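Local coordinates for proline dehydrogenase (Bradyrhizobium japonicum USDA 110, PDB 3HAZ), which probably oxidises proline to glutamate in two steps, a flavin-dependent dehydrogenation followed by an NAD-dependent oxidation of the semialdehyde, at residues Thr396-Leu406 / Leu427-Ile438; Leu585-Leu596 / Ala607-Ala615. All blocks are in the same frame, centred on the assembly; numbering follows the deposited sequence.

Contact 1. Residues Thr396-Leu406 / Leu427-Ile438. With FAD (flavin-adenine dinucleotide), chain C.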
loop_
_atom_site.group_PDB
_atom_site.type_symbol
_atom_site.label_atom_id
_atom_site.label_comp_id
_atom_site.label_asym_id
_atom_site.label_seq_id
_atom_site.Cartn_x
_atom_site.Cartn_y
_atom_site.Cartn_z
ATOM N N THR A 396 -12.950 45.074 -7.083
ATOM C CA THR A 396 -12.195 43.984 -6.482
ATOM C C THR A 396 -11.705 44.416 -5.114
ATOM O O THR A 396 -11.427 45.596 -4.892
ATOM C CB THR A 396 -10.976 43.591 -7.351
ATOM O OG1 THR A 396 -10.165 42.645 -6.644
ATOM C CG2 THR A 396 -10.135 44.820 -7.676
ATOM N N HIS A 397 -11.588 43.468 -4.193
ATOM C CA HIS A 397 -10.984 43.767 -2.895
ATOM C C HIS A 397 -9.649 43.035 -2.735
ATOM O O HIS A 397 -9.133 42.881 -1.627
ATOM C CB HIS A 397 -11.937 43.416 -1.750
ATOM C CG HIS A 397 -13.324 43.955 -1.931
ATOM N ND1 HIS A 397 -14.418 43.140 -2.131
ATOM C CD2 HIS A 397 -13.796 45.225 -1.935
ATOM C CE1 HIS A 397 -15.503 43.885 -2.255
ATOM N NE2 HIS A 397 -15.151 45.154 -2.145
ATOM N N ASN A 398 -9.093 42.592 -3.855
ATOM C CA ASN A 398 -7.828 41.866 -3.855
ATOM C C ASN A 398 -6.655 42.835 -4.067
ATOM O O ASN A 398 -6.586 43.497 -5.101
ATOM C CB ASN A 398 -7.872 40.794 -4.949
ATOM C CG ASN A 398 -6.582 39.996 -5.056
ATOM O OD1 ASN A 398 -5.486 40.542 -4.964
ATOM N ND2 ASN A 398 -6.716 38.693 -5.270
ATOM N N ALA A 399 -5.749 42.918 -3.088
ATOM C CA ALA A 399 -4.624 43.874 -3.128
ATOM C C ALA A 399 -3.663 43.660 -4.300
ATOM O O ALA A 399 -3.150 44.619 -4.884
ATOM C CB ALA A 399 -3.850 43.852 -1.811
ATOM N N LEU A 400 -3.418 42.401 -4.635
ATOM C CA LEU A 400 -2.559 42.068 -5.765
ATOM C C LEU A 400 -3.231 42.461 -7.084
ATOM O O LEU A 400 -2.589 43.002 -7.987
ATOM C CB LEU A 400 -2.231 40.576 -5.770
ATOM C CG LEU A 400 -1.334 40.110 -6.923
ATOM C CD1 LEU A 400 0.001 40.856 -6.916
ATOM C CD2 LEU A 400 -1.116 38.604 -6.870
ATOM N N THR A 401 -4.527 42.187 -7.193
ATOM C CA THR A 401 -5.271 42.560 -8.390
ATOM C C THR A 401 -5.230 44.075 -8.569
ATOM O O THR A 401 -4.956 44.572 -9.664
ATOM C CB THR A 401 -6.731 42.087 -8.322
ATOM O OG1 THR A 401 -6.763 40.687 -8.029
ATOM C CG2 THR A 401 -7.445 42.339 -9.642
ATOM N N VAL A 402 -5.495 44.801 -7.485
ATOM C CA VAL A 402 -5.467 46.255 -7.528
ATOM C C VAL A 402 -4.092 46.761 -7.960
ATOM O O VAL A 402 -3.990 47.561 -8.891
ATOM C CB VAL A 402 -5.831 46.900 -6.171
ATOM C CG1 VAL A 402 -5.552 48.398 -6.213
ATOM C CG2 VAL A 402 -7.298 46.644 -5.815
ATOM N N ALA A 403 -3.042 46.295 -7.285
ATOM C CA ALA A 403 -1.674 46.742 -7.582
ATOM C C ALA A 403 -1.286 46.453 -9.028
ATOM O O ALA A 403 -0.557 47.224 -9.653
ATOM C CB ALA A 403 -0.672 46.081 -6.634
ATOM N N THR A 404 -1.775 45.331 -9.548
ATOM C CA THR A 404 -1.412 44.893 -10.889
ATOM C C THR A 404 -2.137 45.718 -11.949
ATOM O O THR A 404 -1.551 46.083 -12.969
ATOM C CB THR A 404 -1.693 43.394 -11.084
ATOM O OG1 THR A 404 -0.918 42.640 -10.143
ATOM C CG2 THR A 404 -1.337 42.953 -12.504
ATOM N N VAL A 405 -3.407 46.023 -11.702
ATOM C CA VAL A 405 -4.170 46.858 -12.628
ATOM C C VAL A 405 -3.613 48.278 -12.650
ATOM O O VAL A 405 -3.537 48.910 -13.703
ATOM C CB VAL A 405 -5.684 46.877 -12.291
ATOM C CG1 VAL A 405 -6.404 47.940 -13.108
ATOM C CG2 VAL A 405 -6.297 45.502 -12.536
ATOM N N LEU A 406 -3.218 48.780 -11.483
ATOM C CA LEU A 406 -2.627 50.107 -11.401
ATOM C C LEU A 406 -1.357 50.193 -12.261
ATOM O O LEU A 406 -1.193 51.125 -13.046
ATOM C CB LEU A 406 -2.324 50.471 -9.946
ATOM C CG LEU A 406 -1.831 51.893 -9.675
ATOM C CD1 LEU A 406 -2.840 52.931 -10.168
ATOM C CD2 LEU A 406 -1.554 52.075 -8.193
ATOM N N LEU A 427 -7.590 48.717 2.412
ATOM C CA LEU A 427 -6.920 48.628 1.119
ATOM C C LEU A 427 -6.987 49.960 0.359
ATOM O O LEU A 427 -5.961 50.569 0.058
ATOM C CB LEU A 427 -7.536 47.499 0.286
ATOM C CG LEU A 427 -6.880 47.079 -1.031
ATOM C CD1 LEU A 427 -7.574 45.839 -1.587
ATOM C CD2 LEU A 427 -6.898 48.216 -2.054
ATOM N N TYR A 428 -8.196 50.418 0.059
ATOM C CA TYR A 428 -8.343 51.598 -0.794
ATOM C C TYR A 428 -7.947 52.922 -0.130
ATOM O O TYR A 428 -7.499 53.843 -0.810
ATOM C CB TYR A 428 -9.745 51.664 -1.405
ATOM C CG TYR A 428 -9.925 50.669 -2.530
ATOM C CD1 TYR A 428 -10.695 49.524 -2.359
ATOM C CD2 TYR A 428 -9.299 50.864 -3.761
ATOM C CE1 TYR A 428 -10.852 48.603 -3.394
ATOM C CE2 TYR A 428 -9.443 49.952 -4.798
ATOM C CZ TYR A 428 -10.224 48.825 -4.609
ATOM O OH TYR A 428 -10.375 47.919 -5.631
ATOM N N GLU A 429 -8.098 53.014 1.189
ATOM C CA GLU A 429 -7.595 54.174 1.925
ATOM C C GLU A 429 -6.082 54.292 1.748
ATOM O O GLU A 429 -5.560 55.376 1.500
ATOM C CB GLU A 429 -7.936 54.068 3.411
ATOM C CG GLU A 429 -9.369 54.435 3.754
ATOM C CD GLU A 429 -9.645 54.347 5.245
ATOM O OE1 GLU A 429 -8.779 53.825 5.982
ATOM O OE2 GLU A 429 -10.728 54.798 5.676
ATOM N N GLN A 430 -5.385 53.167 1.879
ATOM C CA GLN A 430 -3.941 53.147 1.697
ATOM C C GLN A 430 -3.574 53.460 0.248
ATOM O O GLN A 430 -2.621 54.194 -0.012
ATOM C CB GLN A 430 -3.353 51.799 2.110
ATOM C CG GLN A 430 -1.833 51.731 1.956
ATOM C CD GLN A 430 -1.120 52.734 2.846
ATOM O OE1 GLN A 430 -1.533 52.973 3.982
ATOM N NE2 GLN A 430 -0.045 53.325 2.334
ATOM N N LEU A 431 -4.333 52.900 -0.689
ATOM C CA LEU A 431 -4.102 53.163 -2.105
ATOM C C LEU A 431 -4.221 54.661 -2.388
ATOM O O LEU A 431 -3.462 55.220 -3.179
ATOM C CB LEU A 431 -5.101 52.386 -2.975
ATOM C CG LEU A 431 -4.888 52.490 -4.489
ATOM C CD1 LEU A 431 -3.650 51.695 -4.914
ATOM C CD2 LEU A 431 -6.116 52.010 -5.252
ATOM N N ALA A 432 -5.185 55.303 -1.740
ATOM C CA ALA A 432 -5.413 56.727 -1.936
ATOM C C ALA A 432 -4.266 57.523 -1.335
ATOM O O ALA A 432 -3.834 58.522 -1.903
ATOM C CB ALA A 432 -6.740 57.149 -1.325
ATOM N N LYS A 433 -3.773 57.070 -0.186
ATOM C CA LYS A 433 -2.621 57.703 0.448
ATOM C C LYS A 433 -1.403 57.681 -0.464
ATOM O O LYS A 433 -0.635 58.639 -0.504
ATOM C CB LYS A 433 -2.265 57.009 1.766
ATOM C CG LYS A 433 -3.266 57.207 2.890
ATOM C CD LYS A 433 -2.686 56.731 4.213
ATOM C CE LYS A 433 -3.754 56.638 5.284
ATOM N NZ LYS A 433 -4.516 57.911 5.409
ATOM N N ASP A 434 -1.220 56.580 -1.184
ATOM C CA ASP A 434 -0.021 56.399 -1.998
ATOM C C ASP A 434 -0.204 56.921 -3.422
ATOM O O ASP A 434 0.764 57.086 -4.158
ATOM C CB ASP A 434 0.396 54.926 -2.018
ATOM C CG ASP A 434 0.797 54.413 -0.642
ATOM O OD1 ASP A 434 1.122 55.245 0.228
ATOM O OD2 ASP A 434 0.788 53.182 -0.432
ATOM N N HIS A 435 -1.447 57.182 -3.807
ATOM C CA HIS A 435 -1.735 57.658 -5.156
ATOM C C HIS A 435 -2.902 58.636 -5.144
ATOM O O HIS A 435 -4.068 58.238 -5.221
ATOM C CB HIS A 435 -2.022 56.473 -6.083
ATOM C CG HIS A 435 -0.968 55.408 -6.046
ATOM N ND1 HIS A 435 0.166 55.455 -6.830
ATOM C CD2 HIS A 435 -0.876 54.269 -5.320
ATOM C CE1 HIS A 435 0.910 54.389 -6.588
ATOM N NE2 HIS A 435 0.302 53.655 -5.673
ATOM N N ALA A 436 -2.574 59.923 -5.053
ATOM C CA ALA A 436 -3.572 60.976 -4.888
ATOM C C ALA A 436 -4.564 61.065 -6.043
ATOM O O ALA A 436 -5.691 61.520 -5.858
ATOM C CB ALA A 436 -2.886 62.336 -4.674
ATOM N N ASP A 437 -4.147 60.642 -7.233
ATOM C CA ASP A 437 -5.004 60.754 -8.412
ATOM C C ASP A 437 -5.985 59.590 -8.548
ATOM O O ASP A 437 -6.841 59.586 -9.432
ATOM C CB ASP A 437 -4.159 60.874 -9.681
ATOM C CG ASP A 437 -3.412 62.193 -9.760
ATOM O OD1 ASP A 437 -3.785 63.134 -9.025
ATOM O OD2 ASP A 437 -2.452 62.285 -10.556
ATOM N N ILE A 438 -5.860 58.604 -7.669
ATOM C CA ILE A 438 -6.674 57.398 -7.776
ATOM C C ILE A 438 -8.114 57.620 -7.316
ATOM O O ILE A 438 -8.367 58.271 -6.306
ATOM C CB ILE A 438 -6.034 56.220 -7.020
ATOM C CG1 ILE A 438 -4.964 55.567 -7.894
ATOM C CG2 ILE A 438 -7.080 55.193 -6.635
ATOM C CD1 ILE A 438 -5.465 55.177 -9.273
HETATM P PA FAD C . -10.745 37.377 -4.801
HETATM O O1A FAD C . -10.572 36.621 -3.363
HETATM O O2A FAD C . -9.464 37.764 -5.391
HETATM O O5B FAD C . -11.493 36.367 -5.832
HETATM C C5B FAD C . -12.690 35.774 -5.415
HETATM C C4B FAD C . -13.383 35.111 -6.613
HETATM O O4B FAD C . -12.548 34.346 -7.642
HETATM C C3B FAD C . -14.735 34.742 -6.725
HETATM O O3B FAD C . -15.727 35.654 -6.289
HETATM C C2B FAD C . -14.821 34.073 -8.073
HETATM O O2B FAD C . -15.374 34.831 -9.134
HETATM C C1B FAD C . -13.465 33.516 -8.323
HETATM N N9A FAD C . -13.201 32.150 -7.906
HETATM C C8A FAD C . -13.192 31.627 -6.617
HETATM N N7A FAD C . -12.843 30.307 -6.707
HETATM C C5A FAD C . -12.629 30.014 -8.075
HETATM C C6A FAD C . -12.234 28.753 -8.792
HETATM N N6A FAD C . -11.999 27.519 -8.052
HETATM N N1A FAD C . -12.090 28.751 -10.100
HETATM C C2A FAD C . -12.299 29.931 -10.840
HETATM N N3A FAD C . -12.681 31.142 -10.151
HETATM C C4A FAD C . -12.829 31.142 -8.787
HETATM N N1 FAD C . -20.155 39.718 -9.582
HETATM C C2 FAD C . -21.069 39.308 -10.523
HETATM O O2 FAD C . -21.104 37.985 -10.906
HETATM N N3 FAD C . -22.009 40.250 -11.064
HETATM C C4 FAD C . -21.996 41.551 -10.649
HETATM O O4 FAD C . -22.868 42.484 -11.226
HETATM C C4X FAD C . -21.037 41.984 -9.669
HETATM N N5 FAD C . -21.005 43.408 -9.211
HETATM C C5X FAD C . -20.057 43.813 -8.240
HETATM C C6 FAD C . -20.032 45.211 -7.786
HETATM C C7 FAD C . -19.082 45.614 -6.820
HETATM C C7M FAD C . -19.081 47.058 -6.341
HETATM C C8 FAD C . -18.111 44.639 -6.271
HETATM C C8M FAD C . -17.070 45.048 -5.216
HETATM C C9 FAD C . -18.138 43.303 -6.709
HETATM C C9A FAD C . -19.132 42.872 -7.709
HETATM N N10 FAD C . -19.166 41.481 -8.168
HETATM C C10 FAD C . -20.138 41.076 -9.158
HETATM C "C1'" FAD C . -18.114 40.488 -7.781
HETATM C "C2'" FAD C . -18.418 39.617 -6.536
HETATM O "O2'" FAD C . -19.490 40.185 -5.791
HETATM C "C3'" FAD C . -17.131 39.457 -5.710
HETATM O "O3'" FAD C . -16.883 40.642 -4.961
HETATM C "C4'" FAD C . -15.871 39.142 -6.595
HETATM O "O4'" FAD C . -16.002 38.155 -7.558
HETATM C "C5'" FAD C . -14.593 38.945 -5.736
HETATM O "O5'" FAD C . -13.399 39.208 -6.456
HETATM P P FAD C . -12.101 39.789 -5.602
HETATM O O1P FAD C . -10.861 40.152 -6.658
HETATM O O2P FAD C . -12.513 40.954 -4.811
HETATM O O3P FAD C . -11.718 38.644 -4.503
#
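Tyr428 OH donates to the carbonyl oxygen Thr396 O at 2.7 Å, the one hydrogen bond between Thr396-Leu406 and Leu427-Ile438. The carbonyl lies at the edge of the phenol, near the ring plane, and the hydroxyl is tilted only 18° from the carbonyl plane. Leu427 CD2 sits over one face of this ring, while Val402 CG2 comes within 3.3 Å of Tyr428 OH, so the phenol is bounded by aliphatic carbon as well as by its polar bond. A phenylalanine here would probably leave the buried Thr396 carbonyl without this donor and let the FAD-binding turn shift more easily. That turn is an ST turn: with OG1 anti to the backbone N (chi1 172°), Thr396 OG1 accepts from Asn398 N and also donates to FAD O1P at 2.6 Å. His397 N points almost straight at FAD O2P (2.7 Å). Asn398 divides its amide, ND2 reaching FAD O2A at 2.9 Å while OD1 caps the helix, accepting from Thr401 N and, weakly, from Leu400 N. Farther along, the helices run roughly parallel (28°) and pack through Val402 CG1 and Leu431 CD2, while Leu406 reaches the turn after the second helix: CD1 meets Ile438 CD1, and CD2 stands over the face of the His435 ring, 3.6 Å from its centroid, as a CH-pi contact. Strand 416-420 lies beneath, Val402 and Leu431 both resting on its Phe417. The site follows strand 390-395 of the (beta/alpha)8 barrel and holds the FAD pyrophosphate before a helix N-terminus, whose dipole may help to offset the phosphate charge. First-shell ligands thus grip the anion, and Tyr428, a second-shell residue, is likely to steady the backbone that carries them.

Contact 2. Residues Leu585-Leu596 / Ala607-Ala615. With SO4 (sulfate ion), chain H.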
loop_
_atom_site.group_PDB
_atom_site.type_symbol
_atom_site.label_atom_id
_atom_site.label_comp_id
_atom_site.label_asym_id
_atom_site.label_seq_id
_atom_site.Cartn_x
_atom_site.Cartn_y
_atom_site.Cartn_z
ATOM N N LEU A 585 -29.944 5.878 -28.099
ATOM C CA LEU A 585 -30.896 6.846 -27.568
ATOM C C LEU A 585 -30.395 8.279 -27.701
ATOM O O LEU A 585 -31.093 9.143 -28.230
ATOM C CB LEU A 585 -31.188 6.540 -26.099
ATOM C CG LEU A 585 -32.147 5.374 -25.874
ATOM C CD1 LEU A 585 -32.151 4.944 -24.416
ATOM C CD2 LEU A 585 -33.541 5.750 -26.336
ATOM N N GLU A 586 -29.185 8.529 -27.214
ATOM C CA GLU A 586 -28.624 9.876 -27.244
ATOM C C GLU A 586 -28.313 10.279 -28.677
ATOM O O GLU A 586 -28.498 11.430 -29.074
ATOM C CB GLU A 586 -27.358 9.956 -26.392
ATOM C CG GLU A 586 -27.553 9.553 -24.946
ATOM C CD GLU A 586 -26.515 10.182 -24.040
ATOM O OE1 GLU A 586 -26.350 11.421 -24.095
ATOM O OE2 GLU A 586 -25.867 9.441 -23.278
ATOM N N SER A 587 -27.838 9.310 -29.448
ATOM C CA SER A 587 -27.560 9.518 -30.857
ATOM C C SER A 587 -28.819 9.945 -31.612
ATOM O O SER A 587 -28.742 10.701 -32.576
ATOM C CB SER A 587 -26.989 8.240 -31.469
ATOM O OG SER A 587 -26.924 8.356 -32.877
ATOM N N ARG A 588 -29.976 9.462 -31.163
ATOM C CA ARG A 588 -31.245 9.772 -31.819
ATOM C C ARG A 588 -32.168 10.603 -30.926
ATOM O O ARG A 588 -33.392 10.560 -31.066
ATOM C CB ARG A 588 -31.937 8.482 -32.270
ATOM C CG ARG A 588 -31.085 7.648 -33.217
ATOM C CD ARG A 588 -31.616 6.230 -33.385
ATOM N NE ARG A 588 -30.712 5.428 -34.204
ATOM C CZ ARG A 588 -30.876 4.136 -34.466
ATOM N NH1 ARG A 588 -29.996 3.497 -35.225
ATOM N NH2 ARG A 588 -31.916 3.481 -33.969
ATOM N N SER A 589 -31.570 11.375 -30.026
ATOM C CA SER A 589 -32.325 12.154 -29.048
ATOM C C SER A 589 -33.407 13.039 -29.670
ATOM O O SER A 589 -34.499 13.177 -29.117
ATOM C CB SER A 589 -31.374 13.010 -28.215
ATOM O OG SER A 589 -30.533 13.773 -29.064
ATOM N N ALA A 590 -33.110 13.639 -30.818
ATOM C CA ALA A 590 -34.065 14.545 -31.452
ATOM C C ALA A 590 -35.343 13.807 -31.837
ATOM O O ALA A 590 -36.451 14.299 -31.618
ATOM C CB ALA A 590 -33.443 15.223 -32.671
ATOM N N HIS A 591 -35.171 12.621 -32.411
ATOM C CA HIS A 591 -36.277 11.763 -32.799
ATOM C C HIS A 591 -37.145 11.403 -31.597
ATOM O O HIS A 591 -38.368 11.522 -31.642
ATOM C CB HIS A 591 -35.729 10.495 -33.458
ATOM C CG HIS A 591 -36.775 9.482 -33.800
ATOM N ND1 HIS A 591 -37.648 9.641 -34.855
ATOM C CD2 HIS A 591 -37.069 8.282 -33.246
ATOM C CE1 HIS A 591 -38.445 8.589 -34.926
ATOM N NE2 HIS A 591 -38.116 7.751 -33.959
ATOM N N PHE A 592 -36.511 10.963 -30.517
ATOM C CA PHE A 592 -37.254 10.578 -29.321
ATOM C C PHE A 592 -37.839 11.774 -28.570
ATOM O O PHE A 592 -38.929 11.688 -28.007
ATOM C CB PHE A 592 -36.391 9.710 -28.399
ATOM C CG PHE A 592 -36.238 8.299 -28.887
ATOM C CD1 PHE A 592 -35.135 7.926 -29.637
ATOM C CD2 PHE A 592 -37.211 7.351 -28.613
ATOM C CE1 PHE A 592 -34.999 6.628 -30.100
ATOM C CE2 PHE A 592 -37.081 6.046 -29.073
ATOM C CZ PHE A 592 -35.971 5.686 -29.815
ATOM N N ILE A 593 -37.117 12.888 -28.561
ATOM C CA ILE A 593 -37.648 14.108 -27.967
ATOM C C ILE A 593 -38.888 14.538 -28.752
ATOM O O ILE A 593 -39.890 14.954 -28.168
ATOM C CB ILE A 593 -36.599 15.233 -27.937
ATOM C CG1 ILE A 593 -35.538 14.932 -26.873
ATOM C CG2 ILE A 593 -37.262 16.593 -27.664
ATOM C CD1 ILE A 593 -34.356 15.881 -26.898
ATOM N N ALA A 594 -38.826 14.405 -30.075
ATOM C CA ALA A 594 -39.966 14.750 -30.927
ATOM C C ALA A 594 -41.184 13.908 -30.572
ATOM O O ALA A 594 -42.301 14.419 -30.488
ATOM C CB ALA A 594 -39.616 14.574 -32.408
ATOM N N LEU A 595 -40.959 12.613 -30.369
ATOM C CA LEU A 595 -42.029 11.699 -29.982
ATOM C C LEU A 595 -42.618 12.065 -28.623
ATOM O O LEU A 595 -43.836 12.066 -28.447
ATOM C CB LEU A 595 -41.528 10.253 -29.967
ATOM C CG LEU A 595 -41.862 9.379 -31.180
ATOM C CD1 LEU A 595 -41.651 10.128 -32.487
ATOM C CD2 LEU A 595 -41.049 8.091 -31.156
ATOM N N LEU A 596 -41.747 12.376 -27.669
ATOM C CA LEU A 596 -42.172 12.745 -26.325
ATOM C C LEU A 596 -43.052 13.992 -26.343
ATOM O O LEU A 596 -43.984 14.129 -25.549
ATOM C CB LEU A 596 -40.956 12.977 -25.429
ATOM C CG LEU A 596 -40.197 11.721 -25.000
ATOM C CD1 LEU A 596 -38.856 12.084 -24.379
ATOM C CD2 LEU A 596 -41.040 10.882 -24.039
ATOM N N ALA A 607 -38.939 16.684 -22.066
ATOM C CA ALA A 607 -38.637 15.641 -23.038
ATOM C C ALA A 607 -37.148 15.303 -23.006
ATOM O O ALA A 607 -36.771 14.146 -22.872
ATOM C CB ALA A 607 -39.070 16.072 -24.435
ATOM N N LEU A 608 -36.303 16.325 -23.109
ATOM C CA LEU A 608 -34.861 16.120 -23.042
ATOM C C LEU A 608 -34.467 15.404 -21.746
ATOM O O LEU A 608 -33.656 14.474 -21.750
ATOM C CB LEU A 608 -34.135 17.457 -23.140
ATOM C CG LEU A 608 -32.641 17.418 -22.831
ATOM C CD1 LEU A 608 -31.929 16.509 -23.820
ATOM C CD2 LEU A 608 -32.060 18.822 -22.865
ATOM N N SER A 609 -35.046 15.847 -20.637
ATOM C CA SER A 609 -34.786 15.224 -19.349
ATOM C C SER A 609 -35.192 13.745 -19.331
ATOM O O SER A 609 -34.485 12.917 -18.759
ATOM C CB SER A 609 -35.499 15.982 -18.230
ATOM O OG SER A 609 -35.509 15.217 -17.042
ATOM N N GLU A 610 -36.325 13.413 -19.946
ATOM C CA GLU A 610 -36.753 12.018 -19.993
ATOM C C GLU A 610 -35.821 11.194 -20.884
ATOM O O GLU A 610 -35.463 10.065 -20.542
ATOM C CB GLU A 610 -38.211 11.871 -20.448
ATOM C CG GLU A 610 -38.625 10.407 -20.598
ATOM C CD GLU A 610 -40.129 10.173 -20.627
ATOM O OE1 GLU A 610 -40.906 11.138 -20.796
ATOM O OE2 GLU A 610 -40.534 9.000 -20.489
ATOM N N LEU A 611 -35.427 11.761 -22.022
ATOM C CA LEU A 611 -34.458 11.100 -22.893
ATOM C C LEU A 611 -33.180 10.776 -22.112
ATOM O O LEU A 611 -32.701 9.645 -22.146
ATOM C CB LEU A 611 -34.148 11.955 -24.130
ATOM C CG LEU A 611 -33.229 11.368 -25.220
ATOM C CD1 LEU A 611 -31.768 11.320 -24.776
ATOM C CD2 LEU A 611 -33.693 9.990 -25.658
ATOM N N ARG A 612 -32.636 11.766 -21.409
ATOM C CA ARG A 612 -31.452 11.542 -20.577
ATOM C C ARG A 612 -31.674 10.407 -19.573
ATOM O O ARG A 612 -30.831 9.525 -19.423
ATOM C CB ARG A 612 -31.033 12.825 -19.839
ATOM C CG ARG A 612 -30.365 13.886 -20.719
ATOM C CD ARG A 612 -29.769 15.009 -19.877
ATOM N NE ARG A 612 -28.634 14.548 -19.078
ATOM C CZ ARG A 612 -28.171 15.170 -17.996
ATOM N NH1 ARG A 612 -28.745 16.286 -17.567
ATOM N NH2 ARG A 612 -27.132 14.670 -17.335
ATOM N N GLU A 613 -32.813 10.443 -18.888
ATOM C CA GLU A 613 -33.151 9.444 -17.877
ATOM C C GLU A 613 -33.194 8.028 -18.463
ATOM O O GLU A 613 -32.738 7.069 -17.835
ATOM C CB GLU A 613 -34.506 9.789 -17.246
ATOM C CG GLU A 613 -34.907 8.902 -16.079
ATOM C CD GLU A 613 -36.283 9.244 -15.535
ATOM O OE1 GLU A 613 -36.884 10.221 -16.020
ATOM O OE2 GLU A 613 -36.763 8.536 -14.622
ATOM N N ALA A 614 -33.762 7.902 -19.660
ATOM C CA ALA A 614 -33.843 6.611 -20.333
ATOM C C ALA A 614 -32.449 6.040 -20.559
ATOM O O ALA A 614 -32.193 4.874 -20.257
ATOM C CB ALA A 614 -34.598 6.738 -21.663
ATOM N N ALA A 615 -31.548 6.869 -21.082
ATOM C CA ALA A 615 -30.166 6.450 -21.319
ATOM C C ALA A 615 -29.435 6.177 -20.012
ATOM O O ALA A 615 -28.621 5.266 -19.936
ATOM C CB ALA A 615 -29.413 7.491 -22.141
HETATM S S SO4 H . -27.190 6.146 -35.843
HETATM O O1 SO4 H . -26.403 6.032 -34.617
HETATM O O2 SO4 H . -28.384 6.952 -35.590
HETATM O O3 SO4 H . -26.380 6.781 -36.879
HETATM O O4 SO4 H . -27.596 4.816 -36.289
#
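Leu611 is the knob of this contact, its side chain set into a hole lined by Leu585, Ser589, Phe592 and Ile593. Its CG is anti to the backbone N (chi1 -175°), which carries both methyls across: CD1 lies 3.9 Å from Ser589 CB, and CD2 meets Phe592 CB at the same distance. The hole spans the break at Arg588 between helices 571-587 and 589-598, so one leucine packs against both. Leu596 packs at the Ala607 end. Its CB touches Ala607 CB, its CD1 rests 3.3 Å from Ala607 O, and its CD2 comes equally near Glu610 OE1, crossing the acid obliquely. Leu585 packs at the Ala615 end, CD1 reaching Ala615 N at 3.9 Å and Ala614 CB at 4.1 Å. The axes of helices 589-596 and 607-615 come to 9.0 Å, at 123° between their directions, with the small Ala607 packed against Ile593 and Leu596. No hydrogen bond links the two segments; the seam relies on close-fitting apolar groups. The buried carboxylate of Glu610 therefore finds its partners outside, in a salt bridge to Lys602 and hydrogen bonds from the backbone N of Leu663 and Ala664, tying this packing to the start of helix 664-675.

In the fold
Both contacts are buried helix-helix packings, yet they share no element: contact 1 belongs to the flavin-binding barrel, contact 2 to the aldehyde dehydrogenase part, with centres 53 Å apart on opposite sides of the chain's centre. Contact 1 combines an apolar seam with a polar end where the chain itself binds a cofactor. Contact 2 is apolar between its segments and lies back from the coenzyme, the side chain of Glu610 staying about 9 Å from NAD. Anions adjoin both, but differently. The FAD pyrophosphate is a working ligand held by the turn leading into a helix, whereas the sulfate on Ser587 and Arg588, probably from the crystallisation liquor, sits beside the packing.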